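Local coordinates for protein DNA ligase (Archaeoglobus fulgidus, PDB 3GDE) that probably seals nicks in double-stranded DNA during replication, recombination and repair, using ATP and passing through an adenylated enzyme intermediate, at residues V432-G440 and R484-V495. Sequence-based numbering, arbitrary orientation.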
loop_
_atom_site.group_PDB
_atom_site.type_symbol
_atom_site.label_atom_id
_atom_site.label_comp_id
_atom_site.label_asym_id
_atom_site.label_seq_id
_atom_site.Cartn_x
_atom_site.Cartn_y
_atom_site.Cartn_z
ATOM N N VAL A 432 -2.190 1.137 13.233
ATOM C CA VAL A 432 -2.037 1.390 14.662
ATOM C C VAL A 432 -1.716 2.866 14.896
ATOM O O VAL A 432 -0.590 3.325 14.660
ATOM C CB VAL A 432 -0.949 0.511 15.282
ATOM C CG1 VAL A 432 -0.976 0.642 16.818
ATOM C CG2 VAL A 432 -1.137 -0.913 14.859
ATOM N N VAL A 433 -2.722 3.607 15.334
ATOM C CA VAL A 433 -2.595 5.056 15.527
ATOM C C VAL A 433 -2.329 5.456 16.985
ATOM O O VAL A 433 -1.969 6.602 17.273
ATOM C CB VAL A 433 -3.817 5.819 14.946
ATOM C CG1 VAL A 433 -3.875 5.644 13.428
ATOM C CG2 VAL A 433 -5.138 5.375 15.610
ATOM N N GLY A 434 -2.508 4.511 17.904
ATOM C CA GLY A 434 -2.326 4.793 19.328
ATOM C C GLY A 434 -2.224 3.557 20.199
ATOM O O GLY A 434 -2.215 2.428 19.703
ATOM N N GLY A 435 -2.154 3.773 21.507
ATOM C CA GLY A 435 -1.963 2.680 22.438
ATOM C C GLY A 435 -2.105 3.057 23.899
ATOM O O GLY A 435 -2.382 4.206 24.240
ATOM N N GLU A 436 -1.934 2.059 24.759
ATOM C CA GLU A 436 -1.959 2.238 26.196
ATOM C C GLU A 436 -0.859 1.389 26.809
ATOM O O GLU A 436 -0.653 0.235 26.424
ATOM C CB GLU A 436 -3.314 1.850 26.791
ATOM C CG GLU A 436 -4.453 2.830 26.496
ATOM C CD GLU A 436 -5.802 2.380 27.069
ATOM O OE1 GLU A 436 -6.188 1.191 26.905
ATOM O OE2 GLU A 436 -6.492 3.228 27.686
ATOM N N TRP A 437 -0.135 1.988 27.749
ATOM C CA TRP A 437 0.837 1.260 28.547
ATOM C C TRP A 437 0.120 0.310 29.488
ATOM O O TRP A 437 -0.955 0.632 30.011
ATOM C CB TRP A 437 1.721 2.235 29.327
ATOM C CG TRP A 437 2.659 2.986 28.440
ATOM C CD1 TRP A 437 2.572 4.295 28.074
ATOM C CD2 TRP A 437 3.815 2.454 27.778
ATOM N NE1 TRP A 437 3.606 4.619 27.226
ATOM C CE2 TRP A 437 4.386 3.507 27.027
ATOM C CE3 TRP A 437 4.426 1.191 27.750
ATOM C CZ2 TRP A 437 5.549 3.341 26.263
ATOM C CZ3 TRP A 437 5.577 1.021 26.990
ATOM C CH2 TRP A 437 6.127 2.094 26.254
ATOM N N GLY A 438 0.704 -0.871 29.671
ATOM C CA GLY A 438 0.233 -1.826 30.678
ATOM C C GLY A 438 0.444 -1.315 32.098
ATOM O O GLY A 438 0.884 -0.175 32.312
ATOM N N GLU A 439 0.139 -2.165 33.075
ATOM C CA GLU A 439 0.107 -1.753 34.484
ATOM C C GLU A 439 0.850 -2.746 35.376
ATOM O O GLU A 439 1.006 -3.924 35.009
ATOM C CB GLU A 439 -1.346 -1.554 34.954
ATOM C CG GLU A 439 -2.177 -2.842 35.159
ATOM C CD GLU A 439 -2.122 -3.817 33.978
ATOM O OE1 GLU A 439 -2.350 -3.387 32.822
ATOM O OE2 GLU A 439 -1.847 -5.019 34.210
ATOM N N GLY A 440 1.313 -2.266 36.534
ATOM C CA GLY A 440 2.049 -3.101 37.491
ATOM C C GLY A 440 3.331 -3.673 36.904
ATOM O O GLY A 440 4.275 -2.930 36.631
ATOM N N ARG A 484 7.791 2.336 20.336
ATOM C CA ARG A 484 8.412 3.317 21.220
ATOM C C ARG A 484 8.954 4.565 20.485
ATOM O O ARG A 484 8.592 5.678 20.855
ATOM C CB ARG A 484 9.484 2.654 22.104
ATOM C CG ARG A 484 10.026 3.561 23.196
ATOM C CD ARG A 484 10.996 2.830 24.130
ATOM N NE ARG A 484 10.338 2.415 25.372
ATOM C CZ ARG A 484 10.225 1.160 25.796
ATOM N NH1 ARG A 484 10.732 0.150 25.088
ATOM N NH2 ARG A 484 9.604 0.917 26.945
ATOM N N PRO A 485 9.797 4.381 19.432
ATOM C CA PRO A 485 10.357 5.549 18.714
ATOM C C PRO A 485 9.303 6.443 18.060
ATOM O O PRO A 485 9.559 7.620 17.806
ATOM C CB PRO A 485 11.220 4.915 17.622
ATOM C CG PRO A 485 11.475 3.524 18.075
ATOM C CD PRO A 485 10.278 3.110 18.852
ATOM N N LEU A 486 8.128 5.874 17.807
ATOM C CA LEU A 486 7.068 6.555 17.079
ATOM C C LEU A 486 6.106 7.308 17.991
ATOM O O LEU A 486 5.133 7.882 17.504
ATOM C CB LEU A 486 6.290 5.554 16.209
ATOM C CG LEU A 486 7.050 4.642 15.234
ATOM C CD1 LEU A 486 6.045 3.882 14.380
ATOM C CD2 LEU A 486 8.036 5.408 14.334
ATOM N N ILE A 487 6.369 7.307 19.301
ATOM C CA ILE A 487 5.485 8.004 20.244
ATOM C C ILE A 487 5.608 9.516 20.075
ATOM O O ILE A 487 6.691 10.102 20.183
ATOM C CB ILE A 487 5.667 7.581 21.728
ATOM C CG1 ILE A 487 5.170 6.142 21.955
ATOM C CG2 ILE A 487 4.909 8.550 22.654
ATOM C CD1 ILE A 487 5.658 5.491 23.256
ATOM N N VAL A 488 4.460 10.125 19.821
ATOM C CA VAL A 488 4.381 11.486 19.363
ATOM C C VAL A 488 3.448 12.268 20.318
ATOM O O VAL A 488 3.319 13.490 20.259
ATOM C CB VAL A 488 3.930 11.460 17.878
ATOM C CG1 VAL A 488 2.451 11.787 17.709
ATOM C CG2 VAL A 488 4.808 12.340 17.043
ATOM N N SER A 489 2.807 11.524 21.206
ATOM C CA SER A 489 1.975 12.089 22.257
ATOM C C SER A 489 1.929 11.067 23.377
ATOM O O SER A 489 1.782 9.871 23.125
ATOM C CB SER A 489 0.558 12.396 21.744
ATOM O OG SER A 489 -0.342 12.688 22.804
ATOM N N GLN A 490 2.113 11.534 24.606
ATOM C CA GLN A 490 1.879 10.694 25.781
ATOM C C GLN A 490 1.157 11.478 26.864
ATOM O O GLN A 490 1.733 12.392 27.471
ATOM C CB GLN A 490 3.171 10.077 26.326
ATOM C CG GLN A 490 2.898 9.096 27.458
ATOM C CD GLN A 490 4.064 8.189 27.795
ATOM O OE1 GLN A 490 4.906 7.874 26.952
ATOM N NE2 GLN A 490 4.101 7.740 29.042
ATOM N N GLN A 491 -0.113 11.124 27.065
ATOM C CA GLN A 491 -0.924 11.635 28.165
ATOM C C GLN A 491 -1.173 10.498 29.156
ATOM O O GLN A 491 -2.209 9.820 29.104
ATOM C CB GLN A 491 -2.250 12.195 27.648
ATOM C CG GLN A 491 -2.108 13.186 26.493
ATOM C CD GLN A 491 -3.449 13.589 25.894
ATOM O OE1 GLN A 491 -3.499 14.254 24.853
ATOM N NE2 GLN A 491 -4.545 13.185 26.547
ATOM N N GLY A 492 -0.196 10.277 30.034
ATOM C CA GLY A 492 -0.285 9.241 31.056
ATOM C C GLY A 492 -0.098 7.836 30.525
ATOM O O GLY A 492 1.027 7.403 30.254
ATOM N N LYS A 493 -1.205 7.116 30.386
ATOM C CA LYS A 493 -1.177 5.773 29.825
ATOM C C LYS A 493 -1.385 5.821 28.311
ATOM O O LYS A 493 -0.840 4.991 27.588
ATOM C CB LYS A 493 -2.234 4.878 30.493
ATOM C CG LYS A 493 -2.069 4.701 32.018
ATOM C CD LYS A 493 -1.207 3.480 32.401
ATOM C CE LYS A 493 0.295 3.708 32.180
ATOM N NZ LYS A 493 0.836 4.910 32.887
ATOM N N LYS A 494 -2.177 6.798 27.859
ATOM C CA LYS A 494 -2.460 7.046 26.441
ATOM C C LYS A 494 -1.246 7.561 25.660
ATOM O O LYS A 494 -0.656 8.593 26.020
ATOM C CB LYS A 494 -3.562 8.099 26.312
ATOM C CG LYS A 494 -4.957 7.587 26.047
ATOM C CD LYS A 494 -5.942 8.757 26.103
ATOM C CE LYS A 494 -7.238 8.465 25.350
ATOM N NZ LYS A 494 -8.319 9.445 25.702
ATOM N N VAL A 495 -0.888 6.846 24.593
ATOM C CA VAL A 495 0.092 7.339 23.622
ATOM C C VAL A 495 -0.506 7.386 22.208
ATOM O O VAL A 495 -1.433 6.633 21.882
ATOM C CB VAL A 495 1.458 6.550 23.622
ATOM C CG1 VAL A 495 2.196 6.712 24.938
ATOM C CG2 VAL A 495 1.282 5.078 23.284
#
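The indole of Trp-437 meets the Gln-490 amide at its pyrrole edge, where OE1 lies near the ring plane 3.5 Å from NE1, with ring and amide planes 44° apart. Other neighbours come in obliquely: Val-495 CG1 stands 3.4 Å from the same NE1, Ile-487 CD1 is 3.7 Å from CZ2, and Arg-484 NH2 reaches CH2 at 3.7 Å. That guanidinium is turned 26° from the ring plane, and its NH1 forms a salt bridge with Glu-481. Trp-437 CB points toward the 484-495 segment, and with CG anti to the carbonyl carbon and beside the backbone N (chi1 -70°) the ring lies among these side chains; Leu-446 and Thr-480 also touch the Trp-437 side chain. Lys-493 folds back, its CE packing 3.5 Å from Trp-437 CB. Cutting Trp-437 back to alanine is likely to open a gap beside Val-495 CG1 and Ile-487 CD1 and leave the Gln-490 amide without the indole edge. The backbones are joined by Trp-437 N to Lys-493 O (3.1 Å) and by reciprocal bonds between Gly-435 and Val-495. A type II' turn from Gln-491 to Lys-494 closes the hairpin of strands 487-491 and 494-497, whose second strand pairs antiparallel with strand 428-437 in the C-terminal OB-fold domain of the ligase.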